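Local coordinates for protein dicer Related Helicase (PDB 6M6Q) that probably hydrolyses ATP as an RNA helicase of the RIG-I-like receptor family that binds single- and double-stranded RNA, this chain being its N-terminal domain, at residues L216-E219 against V220-G224; I67-M70 against I71-P75; A90-V94 against K95-Q99. One frame throughout, in Å; residues are numbered along the deposited sequence.

Contact 1: L216-E219 against V220-G224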
ATOM      1  N   LEU B 216      15.515  22.522  -2.078  1.00 54.17           N
ATOM      2  CA  LEU B 216      15.576  21.032  -2.023  1.00 50.17           C
ATOM      3  C   LEU B 216      16.975  20.590  -1.615  1.00 47.90           C
ATOM      4  O   LEU B 216      17.063  19.779  -0.700  1.00 51.47           O
ATOM      5  CB  LEU B 216      15.176  20.426  -3.367  1.00 50.37           C
ATOM      6  CG  LEU B 216      13.679  20.447  -3.660  1.00 57.73           C
ATOM      7  CD1 LEU B 216      13.387  19.897  -5.050  1.00 59.86           C
ATOM      8  CD2 LEU B 216      12.907  19.674  -2.599  1.00 56.93           C
ATOM      9  N   ALA B 217      18.018  21.150  -2.242  1.00 53.77           N
ATOM     10  CA  ALA B 217      19.444  20.811  -1.992  1.00 50.63           C
ATOM     11  C   ALA B 217      19.783  21.044  -0.517  1.00 51.34           C
ATOM     12  O   ALA B 217      20.463  20.190   0.087  1.00 52.52           O
ATOM     13  CB  ALA B 217      20.341  21.620  -2.889  1.00 51.83           C
ATOM     14  N   PHE B 218      19.294  22.136   0.058  1.00 50.73           N
ATOM     15  CA  PHE B 218      19.643  22.550   1.437  1.00 56.00           C
ATOM     16  C   PHE B 218      18.932  21.645   2.455  1.00 59.07           C
ATOM     17  O   PHE B 218      19.607  21.187   3.415  1.00 49.31           O
ATOM     18  CB  PHE B 218      19.309  24.021   1.675  1.00 61.42           C
ATOM     19  CG  PHE B 218      19.487  24.430   3.109  1.00 62.66           C
ATOM     20  CD1 PHE B 218      20.759  24.590   3.646  1.00 71.37           C
ATOM     21  CD2 PHE B 218      18.394  24.522   3.952  1.00 62.96           C
ATOM     22  CE1 PHE B 218      20.929  24.864   4.994  1.00 77.40           C
ATOM     23  CE2 PHE B 218      18.562  24.833   5.292  1.00 73.54           C
ATOM     24  CZ  PHE B 218      19.831  25.003   5.810  1.00 75.95           C
ATOM     25  N   GLU B 219      17.612  21.445   2.289  1.00 61.79           N
ATOM     26  CA  GLU B 219      16.754  20.703   3.256  1.00 57.96           C
ATOM     27  C   GLU B 219      17.107  19.216   3.196  1.00 54.43           C
ATOM     28  O   GLU B 219      16.969  18.555   4.241  1.00 52.61           O
ATOM     29  CB  GLU B 219      15.259  20.908   2.990  1.00 59.13           C
ATOM     30  CG  GLU B 219      14.803  22.356   3.036  1.00 62.05           C
ATOM     31  CD  GLU B 219      14.764  23.007   4.409  1.00 69.46           C
ATOM     32  OE1 GLU B 219      15.747  22.876   5.161  1.00 70.57           O
ATOM     33  OE2 GLU B 219      13.765  23.706   4.699  1.00 81.67           O
ATOM     34  N   VAL B 220      17.641  18.730   2.064  1.00 49.41           N
ATOM     35  CA  VAL B 220      18.067  17.307   1.925  1.00 51.78           C
ATOM     36  C   VAL B 220      19.501  17.088   2.458  1.00 51.34           C
ATOM     37  O   VAL B 220      19.684  16.100   3.162  1.00 52.71           O
ATOM     38  CB  VAL B 220      17.892  16.801   0.494  1.00 54.96           C
ATOM     39  CG1 VAL B 220      18.736  15.564   0.242  1.00 58.57           C
ATOM     40  CG2 VAL B 220      16.418  16.523   0.190  1.00 59.65           C
ATOM     41  N   PHE B 221      20.473  17.966   2.174  1.00 54.76           N
ATOM     42  CA  PHE B 221      21.907  17.704   2.488  1.00 52.52           C
ATOM     43  C   PHE B 221      22.402  18.537   3.684  1.00 54.97           C
ATOM     44  O   PHE B 221      23.288  18.067   4.379  1.00 59.81           O
ATOM     45  CB  PHE B 221      22.794  17.944   1.267  1.00 52.28           C
ATOM     46  CG  PHE B 221      22.509  17.041   0.099  1.00 51.46           C
ATOM     47  CD1 PHE B 221      22.967  15.733   0.074  1.00 50.36           C
ATOM     48  CD2 PHE B 221      21.768  17.501  -0.983  1.00 58.32           C
ATOM     49  CE1 PHE B 221      22.674  14.906  -1.002  1.00 51.94           C
ATOM     50  CE2 PHE B 221      21.487  16.673  -2.064  1.00 53.74           C
ATOM     51  CZ  PHE B 221      21.932  15.378  -2.068  1.00 48.30           C
ATOM     52  N   ASN B 222      21.947  19.775   3.858  1.00 62.74           N
ATOM     53  CA  ASN B 222      22.646  20.724   4.765  1.00 62.27           C
ATOM     54  C   ASN B 222      21.824  20.991   6.028  1.00 60.62           C
ATOM     55  O   ASN B 222      22.418  21.511   6.989  1.00 62.95           O
ATOM     56  CB  ASN B 222      23.072  21.987   4.018  1.00 67.97           C
ATOM     57  CG  ASN B 222      24.147  21.688   2.996  1.00 67.37           C
ATOM     58  OD1 ASN B 222      24.076  22.140   1.855  1.00 72.01           O
ATOM     59  ND2 ASN B 222      25.102  20.853   3.378  1.00 66.16           N
ATOM     60  N   LYS B 223      20.537  20.634   6.065  1.00 60.84           N
ATOM     61  CA  LYS B 223      19.736  20.724   7.322  1.00 60.08           C
ATOM     62  C   LYS B 223      20.085  19.539   8.224  1.00 52.75           C
ATOM     63  O   LYS B 223      19.837  18.399   7.819  1.00 46.28           O
ATOM     64  CB  LYS B 223      18.235  20.789   7.052  1.00 62.96           C
ATOM     65  CG  LYS B 223      17.401  21.219   8.244  1.00 64.46           C
ATOM     66  CD  LYS B 223      17.229  22.734   8.325  1.00 71.50           C
ATOM     67  CE  LYS B 223      16.719  23.201   9.674  1.00 73.83           C
ATOM     68  NZ  LYS B 223      15.249  23.392   9.661  1.00 74.97           N
ATOM     69  N   GLY B 224      20.661  19.825   9.396  1.00 55.66           N
ATOM     70  CA  GLY B 224      21.258  18.843  10.318  1.00 57.02           C
ATOM     71  C   GLY B 224      20.241  17.852  10.871  1.00 63.50           C
ATOM     72  O   GLY B 224      20.631  16.714  11.110  1.00 62.06           O
TER
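The carbonyl O of F218 takes two backbone donors where helix 210-221 runs out, N222 N at 2.8 Å and K223 N at 2.9 Å, just after two ordinary helical bonds, V220 N to L216 O and F221 N to A217 O. The first of the pair is the usual four-residue step and the second spans five, so the chain widens as it departs. The phenyl ring of F218 lies along this widened turn. It swings there because CG is anti to the backbone N (chi1 173°), which puts CD1 3.5 Å from N222 CB and brings one ring face over K223 N. The ring and the N222 amide are turned 47° against each other. At the opposite edge of the ring, but on the same side of its plane, F218 CE2 meets K223 CD, 3.9 Å away. That same CD is touched by E219, whose OE1 sits 3.5 Å from K223 CD; the two chains run side by side and point the same way. Their charged ends stay 4.6 Å apart, OE1 to NZ; K223 NZ pairs instead with E147 in a salt bridge, and E219 OE2 has a weak hydrogen bond to Y151. F221 presents its ring edge to the A217 carbonyl, CD2 to O 3.2 Å, and V220 CG1 rests over the centre of one face of that ring. Buried L216 packs on helix 196-204 and helix 262-271, V220 on M268 of the latter, while F218 and N222 lie at the surface. The turn is tied further: E219 O accepts from H226, and V220 O and K223 O from Q227. This is an α-helix C-terminus closing with a five-residue, π-type bond from K223 N but without the left-handed residue of a Schellman motif, in an all-helical domain.

Contact 2: I67-M70 against I71-P75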
ATOM      1  N   ILE B  67       9.716  -7.296  17.763  1.00 75.57           N
ATOM      2  CA  ILE B  67       9.923  -6.395  16.598  1.00 67.34           C
ATOM      3  C   ILE B  67      11.171  -5.550  16.856  1.00 69.27           C
ATOM      4  O   ILE B  67      12.097  -5.591  16.009  1.00 65.93           O
ATOM      5  CB  ILE B  67       8.676  -5.546  16.346  1.00 66.20           C
ATOM      6  CG1 ILE B  67       7.561  -6.386  15.715  1.00 72.08           C
ATOM      7  CG2 ILE B  67       9.017  -4.339  15.501  1.00 71.46           C
ATOM      8  CD1 ILE B  67       6.170  -5.917  16.051  1.00 72.93           C
ATOM      9  N   ALA B  68      11.215  -4.854  17.995  1.00 66.39           N
ATOM     10  CA  ALA B  68      12.345  -3.989  18.398  1.00 63.44           C
ATOM     11  C   ALA B  68      13.645  -4.774  18.235  1.00 67.18           C
ATOM     12  O   ALA B  68      14.509  -4.312  17.502  1.00 66.68           O
ATOM     13  CB  ALA B  68      12.170  -3.482  19.810  1.00 58.22           C
ATOM     14  N   ARG B  69      13.751  -5.941  18.865  1.00 73.49           N
ATOM     15  CA  ARG B  69      14.967  -6.794  18.797  1.00 69.99           C
ATOM     16  C   ARG B  69      15.320  -7.028  17.337  1.00 67.28           C
ATOM     17  O   ARG B  69      16.387  -6.562  16.913  1.00 66.91           O
ATOM     18  CB  ARG B  69      14.746  -8.123  19.511  1.00 76.75           C
ATOM     19  CG  ARG B  69      14.476  -7.982  20.999  1.00 78.45           C
ATOM     20  CD  ARG B  69      15.335  -6.902  21.610  1.00 82.92           C
ATOM     21  NE  ARG B  69      15.173  -6.872  23.044  1.00 91.05           N
ATOM     22  CZ  ARG B  69      16.036  -6.338  23.892  1.00 86.51           C
ATOM     23  NH1 ARG B  69      17.152  -5.778  23.458  1.00 83.11           N
ATOM     24  NH2 ARG B  69      15.776  -6.370  25.184  1.00 85.30           N
ATOM     25  N   MET B  70      14.423  -7.647  16.579  1.00 59.29           N
ATOM     26  CA  MET B  70      14.670  -7.992  15.158  1.00 61.27           C
ATOM     27  C   MET B  70      15.316  -6.805  14.420  1.00 57.81           C
ATOM     28  O   MET B  70      16.071  -7.053  13.499  1.00 57.30           O
ATOM     29  CB  MET B  70      13.379  -8.390  14.460  1.00 65.12           C
ATOM     30  CG  MET B  70      12.931  -9.796  14.818  1.00 79.15           C
ATOM     31  SD  MET B  70      14.001 -11.075  14.095  1.00 77.91           S
ATOM     32  CE  MET B  70      12.836 -12.433  13.970  1.00 86.07           C
ATOM     33  N   ILE B  71      15.083  -5.574  14.885  1.00 59.78           N
ATOM     34  CA  ILE B  71      15.584  -4.321  14.254  1.00 58.94           C
ATOM     35  C   ILE B  71      17.005  -4.007  14.766  1.00 61.40           C
ATOM     36  O   ILE B  71      17.856  -3.637  13.925  1.00 63.63           O
ATOM     37  CB  ILE B  71      14.595  -3.157  14.497  1.00 64.22           C
ATOM     38  CG1 ILE B  71      13.266  -3.372  13.755  1.00 64.78           C
ATOM     39  CG2 ILE B  71      15.227  -1.809  14.144  1.00 66.56           C
ATOM     40  CD1 ILE B  71      12.157  -2.444  14.213  1.00 68.35           C
ATOM     41  N   ILE B  72      17.256  -4.129  16.077  1.00 60.01           N
ATOM     42  CA  ILE B  72      18.497  -3.603  16.745  1.00 62.19           C
ATOM     43  C   ILE B  72      19.499  -4.737  17.023  1.00 64.27           C
ATOM     44  O   ILE B  72      20.697  -4.426  17.150  1.00 67.63           O
ATOM     45  CB  ILE B  72      18.161  -2.832  18.033  1.00 59.94           C
ATOM     46  CG1 ILE B  72      17.393  -3.692  19.041  1.00 62.04           C
ATOM     47  CG2 ILE B  72      17.422  -1.552  17.696  1.00 64.02           C
ATOM     48  CD1 ILE B  72      17.169  -3.016  20.378  1.00 67.35           C
ATOM     49  N   ASP B  73      19.027  -5.988  17.151  1.00 70.91           N
ATOM     50  CA  ASP B  73      19.877  -7.206  17.338  1.00 69.86           C
ATOM     51  C   ASP B  73      21.057  -7.165  16.362  1.00 68.60           C
ATOM     52  O   ASP B  73      20.839  -6.916  15.161  1.00 71.24           O
ATOM     53  CB  ASP B  73      19.085  -8.507  17.132  1.00 71.02           C
ATOM     54  CG  ASP B  73      18.393  -9.041  18.387  1.00 76.93           C
ATOM     55  OD1 ASP B  73      18.446  -8.348  19.449  1.00 71.72           O
ATOM     56  OD2 ASP B  73      17.798 -10.139  18.297  1.00 67.15           O
ATOM     57  N   GLU B  74      22.262  -7.367  16.883  1.00 79.33           N
ATOM     58  CA  GLU B  74      23.520  -7.511  16.111  1.00 79.32           C
ATOM     59  C   GLU B  74      23.413  -8.772  15.250  1.00 71.49           C
ATOM     60  O   GLU B  74      22.858  -9.779  15.674  1.00 68.88           O
ATOM     61  CB  GLU B  74      24.690  -7.580  17.104  1.00 91.79           C
ATOM     62  CG  GLU B  74      25.936  -6.824  16.674  1.00105.06           C
ATOM     63  CD  GLU B  74      25.842  -5.318  16.776  1.00116.37           C
ATOM     64  OE1 GLU B  74      25.314  -4.827  17.797  1.00123.69           O
ATOM     65  OE2 GLU B  74      26.334  -4.636  15.851  1.00128.38           O
ATOM     66  N   PRO B  75      23.926  -8.769  14.014  1.00 71.05           N
ATOM     67  CA  PRO B  75      23.888  -9.985  13.187  1.00 75.05           C
ATOM     68  C   PRO B  75      24.827 -11.106  13.709  1.00 72.40           C
ATOM     69  O   PRO B  75      25.892 -10.799  14.244  1.00 73.85           O
ATOM     70  CB  PRO B  75      24.308  -9.457  11.797  1.00 79.60           C
ATOM     71  CG  PRO B  75      25.171  -8.210  12.096  1.00 77.11           C
ATOM     72  CD  PRO B  75      24.612  -7.630  13.377  1.00 74.45           C
TER
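I67 and I71 make the tight side of this helical turn: one turn apart on helix 63-72, they lie alongside each other and point the same way, with I67 CG2 3.9 Å from I71 CD1. Both are buried, and I67 also touches F59 and C122 of helix 94-127, while A68 sits against I49. The backbone beneath them is helical, I72 N reaching A68 O at 3.1 Å with the donor in the carbonyl plane. D73 N then closes on R69 O at 2.7 Å, nearly straight at 171°. This is the C-terminal end of the helix, for D73 is the first residue to leave helical angles and the chain runs on extended towards P75, which packs on helix 94-127. On the more open side, where D73 is exposed and R69 and I72 are partly so, the groups meet more thinly. I72 has CG1 set between its backbone N and carbonyl carbon (chi1 58°), which carries CD1 to within 4.1 Å of R69 NH1, obliquely to the guanidinium. D73 lays its carboxylate over the root of the R69 chain instead of its head: OD1 is 3.7 Å from R69 CB but 4.9 Å from R69 NH1, so the opposite charges do not meet. The arginine's NH2 is engaged by a salt bridge to E65 one turn back, and D73 O accepts from R116.

Contact 3: A90-V94 against K95-Q99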
ATOM      1  N   ALA B  90      36.850 -26.481   1.384  1.00 72.33           N
ATOM      2  CA  ALA B  90      36.680 -27.159   0.067  1.00 75.95           C
ATOM      3  C   ALA B  90      38.027 -27.270  -0.679  1.00 79.87           C
ATOM      4  O   ALA B  90      38.083 -28.046  -1.652  1.00 72.79           O
ATOM      5  CB  ALA B  90      35.658 -26.429  -0.763  1.00 80.61           C
ATOM      6  N   ASP B  91      39.049 -26.506  -0.248  1.00 76.80           N
ATOM      7  CA  ASP B  91      40.447 -26.521  -0.779  1.00 79.47           C
ATOM      8  C   ASP B  91      40.456 -25.937  -2.205  1.00 76.03           C
ATOM      9  O   ASP B  91      41.071 -26.533  -3.098  1.00 74.27           O
ATOM     10  CB  ASP B  91      41.066 -27.931  -0.699  1.00 80.40           C
ATOM     11  CG  ASP B  91      42.537 -28.019  -1.129  1.00 87.81           C
ATOM     12  OD1 ASP B  91      43.283 -26.968  -1.010  1.00 77.07           O
ATOM     13  OD2 ASP B  91      42.935 -29.119  -1.605  1.00 72.85           O
ATOM     14  N   LEU B  92      39.842 -24.783  -2.391  1.00 73.67           N
ATOM     15  CA  LEU B  92      39.706 -24.148  -3.720  1.00 76.38           C
ATOM     16  C   LEU B  92      40.973 -23.361  -4.018  1.00 73.50           C
ATOM     17  O   LEU B  92      41.630 -22.949  -3.062  1.00 77.82           O
ATOM     18  CB  LEU B  92      38.467 -23.244  -3.723  1.00 77.39           C
ATOM     19  CG  LEU B  92      37.130 -23.976  -3.619  1.00 70.53           C
ATOM     20  CD1 LEU B  92      35.976 -22.994  -3.485  1.00 69.72           C
ATOM     21  CD2 LEU B  92      36.920 -24.884  -4.811  1.00 70.82           C
ATOM     22  N   ASP B  93      41.273 -23.146  -5.305  1.00 66.45           N
ATOM     23  CA  ASP B  93      42.237 -22.122  -5.776  1.00 59.90           C
ATOM     24  C   ASP B  93      41.927 -20.789  -5.079  1.00 55.74           C
ATOM     25  O   ASP B  93      40.775 -20.359  -5.122  1.00 63.49           O
ATOM     26  CB  ASP B  93      42.196 -21.995  -7.299  1.00 62.19           C
ATOM     27  CG  ASP B  93      42.999 -20.817  -7.832  1.00 70.82           C
ATOM     28  OD1 ASP B  93      42.380 -19.735  -8.053  1.00 63.75           O
ATOM     29  OD2 ASP B  93      44.247 -20.977  -8.008  1.00 72.33           O
ATOM     30  N   VAL B  94      42.947 -20.161  -4.500  1.00 56.82           N
ATOM     31  CA  VAL B  94      42.865 -18.901  -3.708  1.00 61.62           C
ATOM     32  C   VAL B  94      41.886 -17.914  -4.372  1.00 61.14           C
ATOM     33  O   VAL B  94      41.012 -17.396  -3.651  1.00 65.98           O
ATOM     34  CB  VAL B  94      44.277 -18.304  -3.507  1.00 64.16           C
ATOM     35  CG1 VAL B  94      44.252 -16.828  -3.123  1.00 64.75           C
ATOM     36  CG2 VAL B  94      45.060 -19.108  -2.474  1.00 66.65           C
ATOM     37  N   LYS B  95      42.025 -17.655  -5.679  1.00 66.58           N
ATOM     38  CA  LYS B  95      41.285 -16.568  -6.388  1.00 70.61           C
ATOM     39  C   LYS B  95      39.776 -16.875  -6.368  1.00 66.17           C
ATOM     40  O   LYS B  95      39.002 -15.972  -6.017  1.00 71.72           O
ATOM     41  CB  LYS B  95      41.810 -16.409  -7.820  1.00 75.68           C
ATOM     42  CG  LYS B  95      43.175 -15.743  -7.940  1.00 80.42           C
ATOM     43  CD  LYS B  95      44.055 -16.326  -9.035  1.00 86.84           C
ATOM     44  CE  LYS B  95      45.531 -16.295  -8.681  1.00 88.53           C
ATOM     45  NZ  LYS B  95      45.917 -17.436  -7.812  1.00 77.04           N
ATOM     46  N   ILE B  96      39.405 -18.130  -6.635  1.00 56.90           N
ATOM     47  CA  ILE B  96      38.002 -18.635  -6.636  1.00 59.76           C
ATOM     48  C   ILE B  96      37.428 -18.576  -5.206  1.00 62.10           C
ATOM     49  O   ILE B  96      36.305 -18.080  -5.034  1.00 59.71           O
ATOM     50  CB  ILE B  96      37.942 -20.064  -7.222  1.00 61.18           C
ATOM     51  CG1 ILE B  96      38.558 -20.139  -8.626  1.00 65.74           C
ATOM     52  CG2 ILE B  96      36.517 -20.598  -7.208  1.00 62.89           C
ATOM     53  CD1 ILE B  96      37.749 -19.428  -9.711  1.00 69.26           C
ATOM     54  N   ARG B  97      38.169 -19.077  -4.218  1.00 71.03           N
ATOM     55  CA  ARG B  97      37.761 -19.058  -2.788  1.00 67.94           C
ATOM     56  C   ARG B  97      37.357 -17.631  -2.397  1.00 63.53           C
ATOM     57  O   ARG B  97      36.264 -17.468  -1.866  1.00 64.84           O
ATOM     58  CB  ARG B  97      38.884 -19.583  -1.886  1.00 66.23           C
ATOM     59  CG  ARG B  97      38.402 -20.527  -0.787  1.00 74.70           C
ATOM     60  CD  ARG B  97      39.396 -20.676   0.353  1.00 79.37           C
ATOM     61  NE  ARG B  97      39.902 -19.371   0.764  1.00 83.86           N
ATOM     62  CZ  ARG B  97      41.188 -19.011   0.779  1.00 82.38           C
ATOM     63  NH1 ARG B  97      42.130 -19.886   0.463  1.00 79.25           N
ATOM     64  NH2 ARG B  97      41.522 -17.774   1.130  1.00 73.86           N
ATOM     65  N   LYS B  98      38.226 -16.648  -2.626  1.00 62.69           N
ATOM     66  CA  LYS B  98      38.012 -15.249  -2.191  1.00 66.63           C
ATOM     67  C   LYS B  98      36.768 -14.680  -2.895  1.00 69.41           C
ATOM     68  O   LYS B  98      36.026 -13.938  -2.231  1.00 78.51           O
ATOM     69  CB  LYS B  98      39.256 -14.394  -2.449  1.00 71.14           C
ATOM     70  CG  LYS B  98      40.433 -14.663  -1.522  1.00 78.49           C
ATOM     71  CD  LYS B  98      41.684 -13.871  -1.888  1.00 91.98           C
ATOM     72  CE  LYS B  98      42.862 -14.122  -0.966  1.00 99.09           C
ATOM     73  NZ  LYS B  98      42.816 -13.266   0.243  1.00101.35           N
ATOM     74  N   GLN B  99      36.533 -15.015  -4.176  1.00 60.98           N
ATOM     75  CA  GLN B  99      35.317 -14.560  -4.923  1.00 58.30           C
ATOM     76  C   GLN B  99      34.078 -15.163  -4.226  1.00 56.27           C
ATOM     77  O   GLN B  99      33.134 -14.412  -3.918  1.00 59.80           O
ATOM     78  CB  GLN B  99      35.351 -14.936  -6.425  1.00 55.01           C
ATOM     79  CG  GLN B  99      36.376 -14.152  -7.277  1.00 62.16           C
ATOM     80  CD  GLN B  99      36.344 -14.467  -8.772  1.00 65.11           C
ATOM     81  OE1 GLN B  99      35.718 -13.762  -9.564  1.00 75.00           O
ATOM     82  NE2 GLN B  99      37.040 -15.519  -9.184  1.00 53.88           N
TER
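D93 turns its carboxylate back over the start of helix 94-127, with OD1 facing K95 N at 3.2 Å in a weak capping bond. The turn comes from its first torsion, which sets CG anti to the backbone N (chi1 171°) and carries OD1 alongside K95 CB as well, 3.4 Å off. K95 crosses it at an angle: its chain, bent at three torsions, curls round so that NZ ends 3.9 Å from D93 OD2, a long salt bridge. One carboxylate oxygen thus serves the amide and the other the ammonium. V94 and K98 lie differently, side by side and pointing the same way, with V94 CG1 against K98 CE at 3.7 Å. In the backbone the first helical bonds run nearly straight, R97 N to D93 O at 3.0 Å and 174°, K98 N to V94 O at 3.1 Å. L92, just before the cap, points its CB at the aliphatic part of R97, whose CG is 4.0 Å away; beyond that, R97 swings off to use NE in a salt bridge with E101. L92 CD1 only grazes I96 CG2, at 4.5 Å. Most of these residues are exposed, and the capping bond is weak and the salt bridge long. D93 is an aspartate N-cap, and L92 and R97 stand at the positions of a hydrophobic staple, a staple-like pairing made with the arginine's methylenes, at the head of the long helix 94-127.

Contacts 1 and 2 are C-terminal helix ends, of helices 210-221 and 63-72, each partly buried; contact 3 is a helix start on the surface. Contact 2 and contact 3 meet the same element, since helix 94-127 begins in the latter and packs against the former further along, although their centres lie about 33 Å apart. The centre of contact 1 is about 14 Å from the centre of the chain, that of contact 3 about 42 Å. The chemistry follows: aromatic rings and a doubly used carbonyl in contact 1, an isoleucine pair in contact 2, capping and a long salt bridge in contact 3. None of the three touches another.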